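Local coordinates for devB protein (Vibrio cholerae O1 biovar eltor str. N16961, PDB 1Y89) that probably hydrolyses 6-phosphogluconolactone to 6-phosphogluconate in the pentose phosphate pathway, at residues A[1-10]-A[223-234]; A[154-162]-A[173-181]. One frame throughout, in Å; residues are numbered along the deposited sequence.

Contact 1: A[1-10]-A[223-234]; sequences MINHKIFPTA and GVTEWYLDSDAA
Ile-2 to Phe-7 and Thr-225 to Asp-230 pair in parallel, strand axes 4.6 Å apart and 17° askew; Asn-3, Lys-5 and Phe-7 donate N-H across the gap, while Asn-3 O and Lys-5 O accept from Trp-227 N and Leu-229 N. Polar and aromatic groups meet on the face of Asn-3, Lys-5 and Phe-7. Asn-3 lies alongside Glu-226, its CG turned anti to its N (chi1 -169°), and Asn-3 ND2 donates to Glu-226 OE2 over 3.1 Å, from the anti side and 30° out of the carboxylate plane. Arg-186, by a salt bridge, and Ser-188 hold Glu-226 OE1, helping to position the carboxylate. Lys-5 lays CD over a Tyr-228 ring face, 3.8 Å from CZ, a CH-pi contact suited to its long aliphatic stem. Phe-7 brings CE1 to 3.5 Å from Tyr-228 CD2, with little ring overlap. On the other face, Ile-2 CD1 meets the Trp-227 indole edge, 3.8 Å from NE1, and Ile-6 CG2 packs on Ala-234 CB at 3.8 Å. The outer edge of strand 2-7 pairs antiparallel with the second subunit, whose Asn-3 ND2 donates to His-4 O; buried Asn-3 thus serves both strand pair and interface.

Contact 2: A[154-162]-A[173-181]; sequences DYADANLSV and RVSKTAKVL. With PO4 (phosphate ion), chain C.
The Tyr-155 ring slants against Ala-178, whose small CB lies 4.2 Å from CD1, while a second flat group, the guanidinium of Arg-173, meets a phosphate ion edge-on. Arg-173 NH1 donates to phosphate O1 over 2.9 Å and NH2 to phosphate O4 over 2.8 Å, both almost straight, a two-pronged grip for which arginine is well shaped. His-144 and Arg-70 also bind the ion; Gln-171 holds Arg-173 NE, helping to fix the turn of the group. Between the segments, at the open end of the hairpin, Val-162 and Ser-175 form an antiparallel hydrogen-bonded pair, each N-H donating to the other's carbonyl. Thr-177, the N-cap residue, does most beyond it. With OG1 between its own N and carbonyl carbon (chi1 56°), the Thr-177 hydroxyl donates to Asn-159 O over 2.7 Å, and the methyl CG2 is left to pack against Ser-161 and across Asp-157. Thr-177 N reaches Leu-160 O at 3.1 Å from well above the carbonyl plane. Lys-179, fully extended, runs out along the loop until NZ donates to Ala-158 O over 2.7 Å. Val-180 CG2 meets Leu-160 CB at 3.8 Å, the two side chains crossing at about a right angle. At the helix start, one water joins Ala-178 N to Asp-154 O and another joins Lys-179 N to Asp-157 O. Asx turns made by both aspartates shape this loop. Hydroxyl, ammonium, a backbone N-H and waters meet several of the loop's carbonyls, tying it to the helix start, while the strand beside them presents Arg-173 to an anion. The ion probably came from the crystallisation liquor, but its place is consistent with a site for the substrate's phosphate.

Both contacts belong to one mixed sheet but lie at its two ends within the chain: 1-10 with 223-234 includes one outermost strand, 154-162 with 173-181 the other. Their centres are 24 Å apart and they do not touch. Each is partly buried, yet their surroundings differ. Contact 1 joins the N-terminal strand to the last strand of the chain through long parallel pairing, with aromatic packing filling it out, and faces the second subunit. Contact 2 links near neighbours in sequence through a short hairpin pairing, a loop and a helix start; no other chain reaches it. Its chemistry is mostly bonds from side chains and waters to loop carbonyls, and Arg-173 on its strand binds an anion, where contact 1 relies on regular backbone bonding.

Contact 1: A[1-10]-A[223-234]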
loop_
_atom_site.group_PDB
_atom_site.type_symbol
_atom_site.label_atom_id
_atom_site.label_comp_id
_atom_site.label_asym_id
_atom_site.label_seq_id
_atom_site.Cartn_x
_atom_site.Cartn_y
_atom_site.Cartn_z
HETATM N N MSE A 1 -11.059 1.137 1.345
HETATM C CA MSE A 1 -9.920 1.840 0.670
HETATM C C MSE A 1 -9.338 0.971 -0.454
HETATM O O MSE A 1 -9.544 -0.256 -0.480
HETATM C CB MSE A 1 -8.884 2.327 1.700
HETATM C CG MSE A 1 -8.024 1.278 2.357
HETATM SE SE MSE A 1 -6.300 0.983 1.355
HETATM C CE MSE A 1 -4.961 1.593 2.772
ATOM N N ILE A 2 -8.672 1.617 -1.407
ATOM C CA ILE A 2 -8.033 0.901 -2.494
ATOM C C ILE A 2 -6.523 1.179 -2.503
ATOM O O ILE A 2 -6.095 2.331 -2.365
ATOM C CB ILE A 2 -8.713 1.179 -3.869
ATOM C CG1 ILE A 2 -8.008 0.405 -4.999
ATOM C CG2 ILE A 2 -8.707 2.665 -4.210
ATOM C CD1 ILE A 2 -8.947 0.047 -6.169
ATOM N N ASN A 3 -5.748 0.111 -2.642
ATOM C CA ASN A 3 -4.287 0.156 -2.614
ATOM C C ASN A 3 -3.752 -0.425 -3.923
ATOM O O ASN A 3 -4.062 -1.555 -4.273
ATOM C CB ASN A 3 -3.856 -0.670 -1.398
ATOM C CG ASN A 3 -2.404 -0.529 -1.037
ATOM O OD1 ASN A 3 -1.695 0.381 -1.482
ATOM N ND2 ASN A 3 -1.950 -1.431 -0.166
ATOM N N HIS A 4 -3.021 0.366 -4.704
ATOM C CA HIS A 4 -2.357 -0.138 -5.909
ATOM C C HIS A 4 -0.859 -0.159 -5.650
ATOM O O HIS A 4 -0.266 0.867 -5.207
ATOM C CB HIS A 4 -2.539 0.805 -7.105
ATOM C CG HIS A 4 -3.960 1.082 -7.489
ATOM N ND1 HIS A 4 -4.840 1.768 -6.676
ATOM C CD2 HIS A 4 -4.622 0.858 -8.651
ATOM C CE1 HIS A 4 -5.997 1.912 -7.301
ATOM N NE2 HIS A 4 -5.890 1.372 -8.502
ATOM N N LYS A 5 -0.235 -1.289 -5.945
ATOM C CA LYS A 5 1.202 -1.422 -5.763
ATOM C C LYS A 5 1.837 -1.832 -7.083
ATOM O O LYS A 5 1.384 -2.782 -7.713
ATOM C CB LYS A 5 1.507 -2.462 -4.696
ATOM C CG LYS A 5 0.845 -2.199 -3.357
ATOM C CD LYS A 5 1.412 -3.146 -2.308
ATOM C CE LYS A 5 1.026 -2.706 -0.915
ATOM N NZ LYS A 5 2.240 -2.796 -0.070
ATOM N N ILE A 6 2.873 -1.117 -7.504
ATOM C CA ILE A 6 3.638 -1.491 -8.717
ATOM C C ILE A 6 5.070 -1.799 -8.279
ATOM O O ILE A 6 5.748 -0.942 -7.724
ATOM C CB ILE A 6 3.603 -0.376 -9.792
ATOM C CG1 ILE A 6 2.136 0.019 -10.146
ATOM C CG2 ILE A 6 4.440 -0.771 -11.069
ATOM C CD1 ILE A 6 2.044 1.259 -11.015
ATOM N N PHE A 7 5.474 -3.043 -8.490
ATOM C CA PHE A 7 6.772 -3.582 -8.085
ATOM C C PHE A 7 7.638 -3.711 -9.313
ATOM O O PHE A 7 7.127 -3.920 -10.420
ATOM C CB PHE A 7 6.613 -4.986 -7.482
ATOM C CG PHE A 7 5.844 -5.024 -6.169
ATOM C CD1 PHE A 7 4.455 -5.117 -6.154
ATOM C CD2 PHE A 7 6.531 -4.972 -4.947
ATOM C CE1 PHE A 7 3.757 -5.169 -4.931
ATOM C CE2 PHE A 7 5.840 -5.003 -3.734
ATOM C CZ PHE A 7 4.471 -5.111 -3.729
ATOM N N PRO A 8 8.953 -3.664 -9.117
ATOM C CA PRO A 8 9.857 -3.705 -10.267
ATOM C C PRO A 8 9.994 -5.109 -10.902
ATOM O O PRO A 8 10.386 -5.211 -12.058
ATOM C CB PRO A 8 11.189 -3.233 -9.664
ATOM C CG PRO A 8 11.140 -3.757 -8.219
ATOM C CD PRO A 8 9.675 -3.571 -7.817
ATOM N N THR A 9 9.679 -6.175 -10.145
ATOM C CA THR A 9 9.915 -7.553 -10.596
ATOM C C THR A 9 8.829 -8.434 -9.994
ATOM O O THR A 9 8.214 -8.056 -8.979
ATOM C CB THR A 9 11.276 -8.127 -10.105
ATOM O OG1 THR A 9 11.251 -8.213 -8.684
ATOM C CG2 THR A 9 12.502 -7.264 -10.547
ATOM N N ALA A 10 8.592 -9.602 -10.602
ATOM C CA ALA A 10 7.664 -10.580 -10.021
ATOM C C ALA A 10 8.190 -11.084 -8.675
ATOM O O ALA A 10 7.396 -11.375 -7.777
ATOM C CB ALA A 10 7.444 -11.774 -10.974
ATOM N N GLY A 223 -13.525 -3.079 3.531
ATOM C CA GLY A 223 -12.101 -3.232 3.803
ATOM C C GLY A 223 -11.250 -2.777 2.630
ATOM O O GLY A 223 -11.634 -1.878 1.883
ATOM N N VAL A 224 -10.113 -3.451 2.447
ATOM C CA VAL A 224 -9.104 -3.068 1.487
ATOM C C VAL A 224 -9.204 -3.883 0.171
ATOM O O VAL A 224 -9.292 -5.120 0.209
ATOM C CB VAL A 224 -7.701 -3.293 2.128
ATOM C CG1 VAL A 224 -6.580 -2.930 1.157
ATOM C CG2 VAL A 224 -7.592 -2.380 3.382
ATOM N N THR A 225 -9.182 -3.194 -0.969
ATOM C CA THR A 225 -9.046 -3.883 -2.253
ATOM C C THR A 225 -7.681 -3.469 -2.811
ATOM O O THR A 225 -7.381 -2.273 -2.856
ATOM C CB THR A 225 -10.137 -3.453 -3.230
ATOM O OG1 THR A 225 -11.415 -3.742 -2.671
ATOM C CG2 THR A 225 -10.009 -4.207 -4.554
ATOM N N GLU A 226 -6.875 -4.434 -3.236
ATOM C CA GLU A 226 -5.535 -4.137 -3.723
ATOM C C GLU A 226 -5.322 -4.648 -5.119
ATOM O O GLU A 226 -5.848 -5.715 -5.501
ATOM C CB GLU A 226 -4.487 -4.792 -2.819
ATOM C CG GLU A 226 -4.657 -4.394 -1.391
ATOM C CD GLU A 226 -3.647 -5.018 -0.475
ATOM O OE1 GLU A 226 -3.446 -6.258 -0.521
ATOM O OE2 GLU A 226 -3.063 -4.243 0.300
ATOM N N TRP A 227 -4.481 -3.926 -5.846
ATOM C CA TRP A 227 -3.973 -4.360 -7.124
ATOM C C TRP A 227 -2.450 -4.430 -7.021
ATOM O O TRP A 227 -1.792 -3.409 -6.751
ATOM C CB TRP A 227 -4.392 -3.362 -8.223
ATOM C CG TRP A 227 -5.891 -3.395 -8.439
ATOM C CD1 TRP A 227 -6.843 -2.787 -7.696
ATOM C CD2 TRP A 227 -6.569 -4.160 -9.425
ATOM N NE1 TRP A 227 -8.102 -3.104 -8.185
ATOM C CE2 TRP A 227 -7.950 -3.942 -9.253
ATOM C CE3 TRP A 227 -6.138 -4.989 -10.463
ATOM C CZ2 TRP A 227 -8.912 -4.533 -10.077
ATOM C CZ3 TRP A 227 -7.107 -5.581 -11.291
ATOM C CH2 TRP A 227 -8.467 -5.353 -11.080
ATOM N N TYR A 228 -1.892 -5.624 -7.195
ATOM C CA TYR A 228 -0.430 -5.824 -7.151
ATOM C C TYR A 228 0.022 -6.021 -8.598
ATOM O O TYR A 228 -0.381 -7.002 -9.229
ATOM C CB TYR A 228 -0.088 -7.114 -6.376
ATOM C CG TYR A 228 -0.055 -6.958 -4.862
ATOM C CD1 TYR A 228 -1.169 -6.523 -4.163
ATOM C CD2 TYR A 228 1.090 -7.257 -4.137
ATOM C CE1 TYR A 228 -1.121 -6.358 -2.786
ATOM C CE2 TYR A 228 1.153 -7.103 -2.768
ATOM C CZ TYR A 228 0.040 -6.641 -2.096
ATOM O OH TYR A 228 0.100 -6.438 -0.740
ATOM N N LEU A 229 0.824 -5.101 -9.133
ATOM C CA LEU A 229 1.279 -5.247 -10.511
ATOM C C LEU A 229 2.796 -5.266 -10.533
ATOM O O LEU A 229 3.440 -4.742 -9.618
ATOM C CB LEU A 229 0.830 -4.043 -11.363
ATOM C CG LEU A 229 -0.642 -3.591 -11.378
ATOM C CD1 LEU A 229 -0.800 -2.500 -12.421
ATOM C CD2 LEU A 229 -1.646 -4.671 -11.611
ATOM N N ASP A 230 3.362 -5.831 -11.596
ATOM C CA ASP A 230 4.752 -5.570 -11.892
ATOM C C ASP A 230 4.827 -4.523 -12.989
ATOM O O ASP A 230 3.785 -4.122 -13.540
ATOM C CB ASP A 230 5.532 -6.861 -12.229
ATOM C CG ASP A 230 5.002 -7.590 -13.462
ATOM O OD1 ASP A 230 3.940 -7.235 -14.016
ATOM O OD2 ASP A 230 5.673 -8.559 -13.877
ATOM N N SER A 231 6.043 -4.044 -13.272
ATOM C CA SER A 231 6.254 -3.015 -14.262
ATOM C C SER A 231 5.640 -3.424 -15.584
ATOM O O SER A 231 4.985 -2.605 -16.240
ATOM C CB SER A 231 7.764 -2.754 -14.450
ATOM O OG SER A 231 8.228 -2.090 -13.293
ATOM N N ASP A 232 5.816 -4.695 -15.959
ATOM C CA ASP A 232 5.269 -5.174 -17.238
ATOM C C ASP A 232 3.753 -5.037 -17.310
ATOM O O ASP A 232 3.224 -4.494 -18.275
ATOM C CB ASP A 232 5.684 -6.619 -17.521
ATOM C CG ASP A 232 7.139 -6.728 -18.011
ATOM O OD1 ASP A 232 7.769 -5.684 -18.276
ATOM O OD2 ASP A 232 7.628 -7.857 -18.135
ATOM N N ALA A 233 3.044 -5.492 -16.279
ATOM C CA ALA A 233 1.579 -5.361 -16.292
ATOM C C ALA A 233 1.122 -3.894 -16.220
ATOM O O ALA A 233 0.016 -3.544 -16.679
ATOM C CB ALA A 233 0.976 -6.164 -15.138
ATOM N N ALA A 234 1.950 -3.038 -15.621
ATOM C CA ALA A 234 1.630 -1.606 -15.476
ATOM C C ALA A 234 2.057 -0.756 -16.667
ATOM O O ALA A 234 1.824 0.466 -16.669
ATOM C CB ALA A 234 2.301 -1.033 -14.200
HETATM O O HOH W 1 8.222 -8.812 -13.722
#

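Contact 2: A[154-162]-A[173-181]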
loop_
_atom_site.group_PDB
_atom_site.type_symbol
_atom_site.label_atom_id
_atom_site.label_comp_id
_atom_site.label_asym_id
_atom_site.label_seq_id
_atom_site.Cartn_x
_atom_site.Cartn_y
_atom_site.Cartn_z
ATOM N N ASP A 154 -23.598 -13.799 -11.222
ATOM C CA ASP A 154 -24.746 -13.193 -10.550
ATOM C C ASP A 154 -24.199 -12.462 -9.329
ATOM O O ASP A 154 -23.873 -13.093 -8.312
ATOM C CB ASP A 154 -25.765 -14.256 -10.141
ATOM C CG ASP A 154 -26.942 -13.668 -9.353
ATOM O OD1 ASP A 154 -27.023 -12.428 -9.192
ATOM O OD2 ASP A 154 -27.776 -14.450 -8.883
ATOM N N TYR A 155 -24.073 -11.139 -9.462
ATOM C CA TYR A 155 -23.491 -10.301 -8.424
ATOM C C TYR A 155 -24.422 -10.168 -7.242
ATOM O O TYR A 155 -24.016 -9.651 -6.213
ATOM C CB TYR A 155 -23.115 -8.897 -8.955
ATOM C CG TYR A 155 -22.048 -8.954 -9.999
ATOM C CD1 TYR A 155 -20.678 -9.033 -9.643
ATOM C CD2 TYR A 155 -22.384 -8.970 -11.332
ATOM C CE1 TYR A 155 -19.684 -9.110 -10.625
ATOM C CE2 TYR A 155 -21.391 -9.041 -12.328
ATOM C CZ TYR A 155 -20.055 -9.119 -11.966
ATOM O OH TYR A 155 -19.122 -9.206 -12.981
ATOM N N ALA A 156 -25.664 -10.617 -7.383
ATOM C CA ALA A 156 -26.607 -10.557 -6.277
ATOM C C ALA A 156 -26.820 -11.916 -5.621
ATOM O O ALA A 156 -27.741 -12.071 -4.822
ATOM C CB ALA A 156 -27.941 -9.962 -6.744
ATOM N N ASP A 157 -25.984 -12.899 -5.949
ATOM C CA ASP A 157 -26.184 -14.273 -5.441
ATOM C C ASP A 157 -25.999 -14.234 -3.921
ATOM O O ASP A 157 -24.968 -13.747 -3.424
ATOM C CB ASP A 157 -25.180 -15.227 -6.088
ATOM C CG ASP A 157 -25.442 -16.695 -5.775
ATOM O OD1 ASP A 157 -26.185 -17.042 -4.814
ATOM O OD2 ASP A 157 -24.868 -17.531 -6.500
ATOM N N ALA A 158 -27.004 -14.711 -3.197
ATOM C CA ALA A 158 -26.955 -14.705 -1.728
ATOM C C ALA A 158 -26.194 -15.920 -1.141
ATOM O O ALA A 158 -25.858 -15.945 0.067
ATOM C CB ALA A 158 -28.370 -14.604 -1.139
ATOM N N ASN A 159 -25.936 -16.919 -1.985
ATOM C CA ASN A 159 -25.136 -18.077 -1.578
ATOM C C ASN A 159 -23.649 -17.714 -1.428
ATOM O O ASN A 159 -23.187 -16.676 -1.940
ATOM C CB ASN A 159 -25.278 -19.234 -2.571
ATOM C CG ASN A 159 -26.685 -19.781 -2.674
ATOM O OD1 ASN A 159 -27.100 -20.235 -3.747
ATOM N ND2 ASN A 159 -27.400 -19.808 -1.574
ATOM N N LEU A 160 -22.897 -18.583 -0.741
ATOM C CA LEU A 160 -21.470 -18.356 -0.526
ATOM C C LEU A 160 -20.595 -18.985 -1.599
ATOM O O LEU A 160 -19.408 -18.641 -1.733
ATOM C CB LEU A 160 -21.036 -18.826 0.875
ATOM C CG LEU A 160 -21.882 -18.323 2.050
ATOM C CD1 LEU A 160 -21.385 -18.936 3.355
ATOM C CD2 LEU A 160 -21.863 -16.785 2.111
ATOM N N SER A 161 -21.158 -19.917 -2.368
ATOM C CA SER A 161 -20.363 -20.585 -3.414
ATOM C C SER A 161 -21.307 -20.878 -4.552
ATOM O O SER A 161 -22.534 -20.785 -4.393
ATOM C CB SER A 161 -19.802 -21.898 -2.895
ATOM O OG SER A 161 -20.906 -22.730 -2.512
ATOM N N VAL A 162 -20.734 -21.258 -5.688
ATOM C CA VAL A 162 -21.523 -21.489 -6.878
ATOM C C VAL A 162 -20.779 -22.485 -7.751
ATOM O O VAL A 162 -19.535 -22.499 -7.745
ATOM C CB VAL A 162 -21.811 -20.123 -7.635
ATOM C CG1 VAL A 162 -20.505 -19.439 -8.140
ATOM C CG2 VAL A 162 -22.862 -20.304 -8.769
ATOM N N ARG A 173 -16.195 -25.781 -12.286
ATOM C CA ARG A 173 -15.472 -25.297 -11.101
ATOM C C ARG A 173 -16.456 -25.042 -9.979
ATOM O O ARG A 173 -17.622 -24.710 -10.239
ATOM C CB ARG A 173 -14.821 -23.930 -11.392
ATOM C CG ARG A 173 -13.540 -24.023 -12.272
ATOM C CD ARG A 173 -13.826 -23.627 -13.686
ATOM N NE ARG A 173 -12.596 -23.745 -14.473
ATOM C CZ ARG A 173 -11.640 -22.807 -14.549
ATOM N NH1 ARG A 173 -11.780 -21.648 -13.924
ATOM N NH2 ARG A 173 -10.550 -23.027 -15.277
ATOM N N VAL A 174 -15.967 -25.124 -8.744
ATOM C CA VAL A 174 -16.686 -24.597 -7.566
ATOM C C VAL A 174 -15.998 -23.277 -7.219
ATOM O O VAL A 174 -14.769 -23.220 -7.159
ATOM C CB VAL A 174 -16.623 -25.589 -6.384
ATOM C CG1 VAL A 174 -17.179 -24.943 -5.091
ATOM C CG2 VAL A 174 -17.382 -26.870 -6.757
ATOM N N SER A 175 -16.789 -22.217 -7.057
ATOM C CA SER A 175 -16.234 -20.903 -6.818
ATOM C C SER A 175 -16.858 -20.244 -5.612
ATOM O O SER A 175 -18.041 -20.453 -5.339
ATOM C CB SER A 175 -16.484 -20.009 -8.031
ATOM O OG SER A 175 -15.796 -18.762 -7.925
ATOM N N LYS A 176 -16.085 -19.419 -4.915
ATOM C CA LYS A 176 -16.699 -18.409 -4.048
ATOM C C LYS A 176 -17.613 -17.535 -4.894
ATOM O O LYS A 176 -17.334 -17.335 -6.090
ATOM C CB LYS A 176 -15.629 -17.496 -3.442
ATOM C CG LYS A 176 -14.846 -18.145 -2.299
ATOM C CD LYS A 176 -13.952 -17.063 -1.607
ATOM C CE LYS A 176 -13.213 -17.577 -0.349
ATOM N NZ LYS A 176 -12.343 -18.781 -0.520
ATOM N N THR A 177 -18.692 -17.012 -4.295
ATOM C CA THR A 177 -19.503 -16.015 -4.980
ATOM C C THR A 177 -18.926 -14.617 -4.745
ATOM O O THR A 177 -18.074 -14.431 -3.853
ATOM C CB THR A 177 -20.942 -16.011 -4.457
ATOM O OG1 THR A 177 -20.915 -15.810 -3.033
ATOM C CG2 THR A 177 -21.629 -17.332 -4.817
ATOM N N ALA A 178 -19.409 -13.635 -5.513
ATOM C CA ALA A 178 -18.954 -12.232 -5.340
ATOM C C ALA A 178 -19.146 -11.749 -3.885
ATOM O O ALA A 178 -18.317 -11.019 -3.328
ATOM C CB ALA A 178 -19.696 -11.310 -6.302
ATOM N N LYS A 179 -20.252 -12.178 -3.282
ATOM C CA LYS A 179 -20.597 -11.800 -1.921
ATOM C C LYS A 179 -19.495 -12.114 -0.917
ATOM O O LYS A 179 -19.212 -11.304 -0.012
ATOM C CB LYS A 179 -21.872 -12.557 -1.534
ATOM C CG LYS A 179 -22.277 -12.430 -0.116
ATOM C CD LYS A 179 -23.613 -13.220 0.028
ATOM C CE LYS A 179 -24.167 -13.075 1.391
ATOM N NZ LYS A 179 -25.567 -13.669 1.521
ATOM N N VAL A 180 -18.886 -13.293 -1.046
ATOM C CA VAL A 180 -17.794 -13.630 -0.118
ATOM C C VAL A 180 -16.565 -12.720 -0.356
ATOM O O VAL A 180 -15.914 -12.233 0.596
ATOM C CB VAL A 180 -17.409 -15.124 -0.249
ATOM C CG1 VAL A 180 -16.218 -15.463 0.651
ATOM C CG2 VAL A 180 -18.672 -16.013 0.085
ATOM N N LEU A 181 -16.212 -12.497 -1.622
ATOM C CA LEU A 181 -15.118 -11.543 -1.894
ATOM C C LEU A 181 -15.363 -10.144 -1.342
ATOM O O LEU A 181 -14.468 -9.528 -0.755
ATOM C CB LEU A 181 -14.818 -11.453 -3.401
ATOM C CG LEU A 181 -13.957 -12.520 -4.050
ATOM C CD1 LEU A 181 -14.335 -13.960 -3.647
ATOM C CD2 LEU A 181 -14.005 -12.351 -5.639
HETATM P P PO4 C . -8.447 -19.875 -14.719
HETATM O O1 PO4 C . -9.798 -19.506 -14.127
HETATM O O2 PO4 C . -7.946 -18.710 -15.481
HETATM O O3 PO4 C . -7.598 -20.216 -13.545
HETATM O O4 PO4 C . -8.647 -21.024 -15.630
HETATM O O HOH W 2 -21.516 -14.215 -7.402
HETATM O O HOH W 3 -22.745 -12.785 -4.794
#